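Local coordinates for periplasmic divalent cation tolerance protein CutA (Pyrococcus horikoshii, PDB 1UKU) that binds copper(II) at the interface between two trimers, which probably drives their further assembly, and takes part in resistance toward heavy metals, at residues Lys16-Lys19 with Thr20-Glu24; Asp91-Lys94 with Trp95-Glu99. One frame throughout, in Å; residues are numbered along the deposited sequence.

Contact 1: Lys16-Lys19 with Thr20-Glu24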
loop_
_atom_site.group_PDB
_atom_site.type_symbol
_atom_site.label_atom_id
_atom_site.label_comp_id
_atom_site.label_asym_id
_atom_site.label_seq_id
_atom_site.Cartn_x
_atom_site.Cartn_y
_atom_site.Cartn_z
ATOM N N LYS A 16 19.896 3.923 2.691
ATOM C CA LYS A 16 21.084 3.082 2.807
ATOM C C LYS A 16 20.709 1.621 2.612
ATOM O O LYS A 16 21.330 0.892 1.847
ATOM C CB LYS A 16 21.725 3.243 4.177
ATOM C CG LYS A 16 22.991 2.407 4.362
ATOM C CD LYS A 16 23.644 2.772 5.688
ATOM C CE LYS A 16 24.531 1.675 6.224
ATOM N NZ LYS A 16 25.031 2.033 7.580
ATOM N N VAL A 17 19.651 1.198 3.301
ATOM C CA VAL A 17 19.223 -0.195 3.257
ATOM C C VAL A 17 18.730 -0.536 1.863
ATOM O O VAL A 17 19.132 -1.524 1.295
ATOM C CB VAL A 17 18.198 -0.506 4.356
ATOM C CG1 VAL A 17 17.624 -1.923 4.195
ATOM C CG2 VAL A 17 18.860 -0.355 5.736
ATOM N N VAL A 18 17.903 0.318 1.274
ATOM C CA VAL A 18 17.363 0.041 -0.061
ATOM C C VAL A 18 18.444 0.001 -1.128
ATOM O O VAL A 18 18.432 -0.884 -2.008
ATOM C CB VAL A 18 16.265 1.049 -0.424
ATOM C CG1 VAL A 18 16.004 1.152 -1.920
ATOM C CG2 VAL A 18 15.002 0.704 0.358
ATOM N N LYS A 19 19.387 0.918 -1.034
ATOM C CA LYS A 19 20.480 0.930 -2.007
ATOM C C LYS A 19 21.360 -0.339 -1.829
ATOM O O LYS A 19 21.793 -0.914 -2.824
ATOM C CB LYS A 19 21.317 2.215 -1.923
ATOM C CG LYS A 19 20.583 3.457 -2.375
ATOM C CD LYS A 19 21.435 4.721 -2.343
ATOM C CE LYS A 19 20.630 5.929 -2.786
ATOM N NZ LYS A 19 21.447 7.178 -2.769
ATOM N N THR A 20 21.597 -0.796 -0.598
ATOM C CA THR A 20 22.326 -2.064 -0.369
ATOM C C THR A 20 21.563 -3.242 -0.988
ATOM O O THR A 20 22.157 -4.126 -1.588
ATOM C CB THR A 20 22.523 -2.293 1.120
ATOM O OG1 THR A 20 23.290 -1.200 1.660
ATOM C CG2 THR A 20 23.302 -3.534 1.370
ATOM N N LEU A 21 20.244 -3.258 -0.851
ATOM C CA LEU A 21 19.436 -4.356 -1.362
ATOM C C LEU A 21 19.477 -4.326 -2.882
ATOM O O LEU A 21 19.511 -5.399 -3.509
ATOM C CB LEU A 21 18.005 -4.294 -0.849
ATOM C CG LEU A 21 17.802 -4.498 0.652
ATOM C CD1 LEU A 21 16.314 -4.259 1.018
ATOM C CD2 LEU A 21 18.256 -5.865 1.185
ATOM N N LEU A 22 19.472 -3.139 -3.496
ATOM C CA LEU A 22 19.607 -3.024 -4.949
ATOM C C LEU A 22 20.986 -3.527 -5.387
ATOM O O LEU A 22 21.094 -4.293 -6.338
ATOM C CB LEU A 22 19.373 -1.586 -5.428
ATOM C CG LEU A 22 17.893 -1.169 -5.427
ATOM C CD1 LEU A 22 17.763 0.344 -5.457
ATOM C CD2 LEU A 22 17.147 -1.768 -6.598
ATOM N N LYS A 23 22.025 -3.106 -4.688
ATOM C CA LYS A 23 23.391 -3.540 -5.035
ATOM C C LYS A 23 23.529 -5.056 -4.969
ATOM O O LYS A 23 24.252 -5.652 -5.781
ATOM C CB LYS A 23 24.415 -2.874 -4.134
ATOM C CG LYS A 23 24.588 -1.378 -4.489
ATOM C CD LYS A 23 25.741 -0.701 -3.778
ATOM C CE LYS A 23 25.840 -1.031 -2.306
ATOM N NZ LYS A 23 26.706 -0.045 -1.593
ATOM N N GLU A 24 22.844 -5.688 -4.008
ATOM C CA GLU A 24 22.853 -7.126 -3.815
ATOM C C GLU A 24 21.875 -7.833 -4.711
ATOM O O GLU A 24 21.759 -9.054 -4.652
ATOM C CB GLU A 24 22.628 -7.456 -2.341
ATOM C CG GLU A 24 23.824 -7.032 -1.524
ATOM C CD GLU A 24 23.692 -7.283 -0.049
ATOM O OE1 GLU A 24 24.488 -6.692 0.709
ATOM O OE2 GLU A 24 22.813 -8.071 0.340
#
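Val18 lays its CG1 methyl alongside Leu22, one helical turn further on, with CG1 of Val18 4.0 Å from CD1 of Leu22 and both side chains pointing the same way. Val17 and Leu21 repeat the pairing on the adjoining part of the helix surface, where Val17 CG1 and Leu21 CD1 are 4.2 Å apart. In each valine CG1 stands beside the carbonyl carbon, directed along the helix to the next turn, while in each leucine CG sits beside its own backbone N (chi1 -66° in Leu21) and leans back over the preceding turn: CG of Leu21 comes to 3.3 Å from the carbonyl O of Val17. Branched, wholly apolar residues suit these places because all four are buried. This is the i to i+4 packing of an amphipathic alpha-helix, here helix 11-23 of the ferredoxin-like CutA fold, lying against an antiparallel sheet. Val18 meets Leu32 and Leu55 on the strands, Leu21 meets Leu65 and Ile69 on helix 62-72, and Leu22 packs on Ile45 of a neighbouring subunit. Thr20 works differently. Its OG1 lies beside the backbone N, anti to the carbonyl carbon (chi1 -60°), and from there gives a hydrogen bond of 2.9 Å to the carbonyl O of Lys16. That oxygen also accepts the backbone N-H of Thr20, the two donors arriving from opposite faces of the carbonyl plane, which lets a hydroxyl at a partly exposed position be satisfied by its own helix. The lysines keep to the more exposed surface: CG of Lys23 comes within 3.3 Å of the carbonyl O of Lys19, and Lys19 runs out extended and packs on Phe38 of the neighbouring subunit.

Contact 2: Asp91-Lys94 with Trp95-Glu99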
loop_
_atom_site.group_PDB
_atom_site.type_symbol
_atom_site.label_atom_id
_atom_site.label_comp_id
_atom_site.label_asym_id
_atom_site.label_seq_id
_atom_site.Cartn_x
_atom_site.Cartn_y
_atom_site.Cartn_z
ATOM N N ASP A 91 5.548 -7.093 -19.348
ATOM C CA ASP A 91 6.765 -6.326 -19.637
ATOM C C ASP A 91 7.463 -5.879 -18.331
ATOM O O ASP A 91 8.693 -5.901 -18.205
ATOM C CB ASP A 91 6.504 -5.122 -20.568
ATOM C CG ASP A 91 5.284 -4.294 -20.179
ATOM O OD1 ASP A 91 4.194 -4.857 -19.873
ATOM O OD2 ASP A 91 5.313 -3.037 -20.186
ATOM N N TYR A 92 6.668 -5.504 -17.340
ATOM C CA TYR A 92 7.233 -5.137 -16.064
ATOM C C TYR A 92 7.833 -6.353 -15.348
ATOM O O TYR A 92 8.927 -6.285 -14.784
ATOM C CB TYR A 92 6.194 -4.455 -15.177
ATOM C CG TYR A 92 6.803 -3.985 -13.890
ATOM C CD1 TYR A 92 7.505 -2.805 -13.842
ATOM C CD2 TYR A 92 6.729 -4.756 -12.739
ATOM C CE1 TYR A 92 8.085 -2.380 -12.655
ATOM C CE2 TYR A 92 7.321 -4.351 -11.573
ATOM C CZ TYR A 92 7.966 -3.156 -11.536
ATOM O OH TYR A 92 8.564 -2.743 -10.353
ATOM N N LEU A 93 7.097 -7.458 -15.347
ATOM C CA LEU A 93 7.581 -8.659 -14.708
ATOM C C LEU A 93 8.905 -9.098 -15.319
ATOM O O LEU A 93 9.827 -9.445 -14.610
ATOM C CB LEU A 93 6.546 -9.772 -14.795
ATOM C CG LEU A 93 6.908 -11.061 -14.077
ATOM C CD1 LEU A 93 7.152 -10.843 -12.578
ATOM C CD2 LEU A 93 5.749 -12.000 -14.339
ATOM N N LYS A 94 9.015 -9.028 -16.639
ATOM C CA LYS A 94 10.263 -9.413 -17.314
ATOM C C LYS A 94 11.431 -8.532 -16.883
ATOM O O LYS A 94 12.530 -9.021 -16.622
ATOM C CB LYS A 94 10.090 -9.362 -18.827
ATOM C CG LYS A 94 11.294 -9.843 -19.601
ATOM C CD LYS A 94 11.643 -11.277 -19.210
ATOM C CE LYS A 94 12.546 -11.950 -20.235
ATOM N NZ LYS A 94 11.738 -12.629 -21.279
ATOM N N TRP A 95 11.175 -7.236 -16.786
ATOM C CA TRP A 95 12.175 -6.295 -16.323
ATOM C C TRP A 95 12.594 -6.615 -14.886
ATOM O O TRP A 95 13.750 -6.651 -14.570
ATOM C CB TRP A 95 11.618 -4.860 -16.413
ATOM C CG TRP A 95 12.529 -3.840 -15.806
ATOM C CD1 TRP A 95 13.634 -3.276 -16.379
ATOM C CD2 TRP A 95 12.433 -3.282 -14.497
ATOM N NE1 TRP A 95 14.238 -2.403 -15.503
ATOM C CE2 TRP A 95 13.506 -2.373 -14.343
ATOM C CE3 TRP A 95 11.546 -3.447 -13.433
ATOM C CZ2 TRP A 95 13.707 -1.665 -13.169
ATOM C CZ3 TRP A 95 11.756 -2.720 -12.273
ATOM C CH2 TRP A 95 12.815 -1.865 -12.148
ATOM N N LEU A 96 11.627 -6.865 -14.019
ATOM C CA LEU A 96 11.947 -7.160 -12.634
ATOM C C LEU A 96 12.807 -8.421 -12.507
ATOM O O LEU A 96 13.737 -8.473 -11.697
ATOM C CB LEU A 96 10.638 -7.283 -11.844
ATOM C CG LEU A 96 10.710 -7.771 -10.396
ATOM C CD1 LEU A 96 9.612 -7.085 -9.602
ATOM C CD2 LEU A 96 10.602 -9.278 -10.270
ATOM N N ILE A 97 12.487 -9.453 -13.299
ATOM C CA ILE A 97 13.295 -10.680 -13.292
ATOM C C ILE A 97 14.717 -10.389 -13.811
ATOM O O ILE A 97 15.716 -10.839 -13.248
ATOM C CB ILE A 97 12.595 -11.756 -14.134
ATOM C CG1 ILE A 97 11.318 -12.219 -13.437
ATOM C CG2 ILE A 97 13.533 -12.956 -14.397
ATOM C CD1 ILE A 97 10.392 -13.047 -14.321
ATOM N N GLU A 98 14.799 -9.597 -14.861
ATOM C CA GLU A 98 16.103 -9.244 -15.439
ATOM C C GLU A 98 16.971 -8.524 -14.432
ATOM O O GLU A 98 18.186 -8.724 -14.400
ATOM C CB GLU A 98 15.931 -8.411 -16.695
ATOM C CG GLU A 98 15.440 -9.256 -17.847
ATOM C CD GLU A 98 14.963 -8.457 -19.037
ATOM O OE1 GLU A 98 14.596 -9.112 -20.041
ATOM O OE2 GLU A 98 14.961 -7.202 -18.982
ATOM N N GLU A 99 16.350 -7.685 -13.599
ATOM C CA GLU A 99 17.098 -6.823 -12.679
ATOM C C GLU A 99 17.417 -7.460 -11.334
ATOM O O GLU A 99 18.124 -6.870 -10.527
ATOM C CB GLU A 99 16.323 -5.519 -12.457
ATOM C CG GLU A 99 16.149 -4.659 -13.712
ATOM C CD GLU A 99 17.440 -4.076 -14.322
ATOM O OE1 GLU A 99 17.288 -3.428 -15.382
ATOM O OE2 GLU A 99 18.598 -4.241 -13.833
#
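Tyr92 sends its ring obliquely past Trp95, three residues on, and can be followed outward from CB. The bond from CA to CB points away from the following turn, but with CG anti to the backbone N (chi1 -176°) the end of the ring comes nearer to it. CD1 is the first ring atom to meet the indole, 4.1 Å from Trp95 CE3; CE1 comes closer, 3.7 Å from the same carbon, while on the other side of the ring CE2 lies 4.1 Å from Leu96 CD1. At the tip the hydroxyl OH is 3.7 Å from Trp95 CZ3. The planes of the tyrosine and of the indole's six-membered ring meet obliquely, at 42°. A broad flat ring suits this buried place, where it touches neighbours in its own helix, on a strand and on another subunit. Leu93 adds a smaller apolar contact, its CG 4.0 Å from Ile97 CD1. On the exposed surface the bent chain of Lys94 crosses Glu98, CG lying 3.4 Å from OE1 of Glu98; NZ stays 4.7 Å from that oxygen, so any attraction between the charges is probably modest. These residues belong to helix 90-99, the last of the chain: Tyr92 and Leu96 rest on Lys56 of strand 44-57, Leu93 and Leu96 on Met1, and a neighbouring subunit offers Pro78 to Tyr92 and Tyr39 to Trp95.

Both contacts join successive turns of an amphipathic helix, and both reach a neighbouring subunit, but they occupy different depths of the chain. The centre of contact 1 is about 10 Å from the centre of the chain, where one side of helix 11-23 packs on the sheet and on helix 62-72, and its apolar side is accordingly built of valine and leucine. The centre of contact 2 is about 18 Å out, on the peripheral helix 90-99, which adds aromatic rings to its aliphatic residues; Tyr92 touches both strand 44-57 and a neighbouring subunit, Trp95 the subunit. Strand 44-57 serves both helices. The nearest atoms of the two contacts are about 6 Å apart.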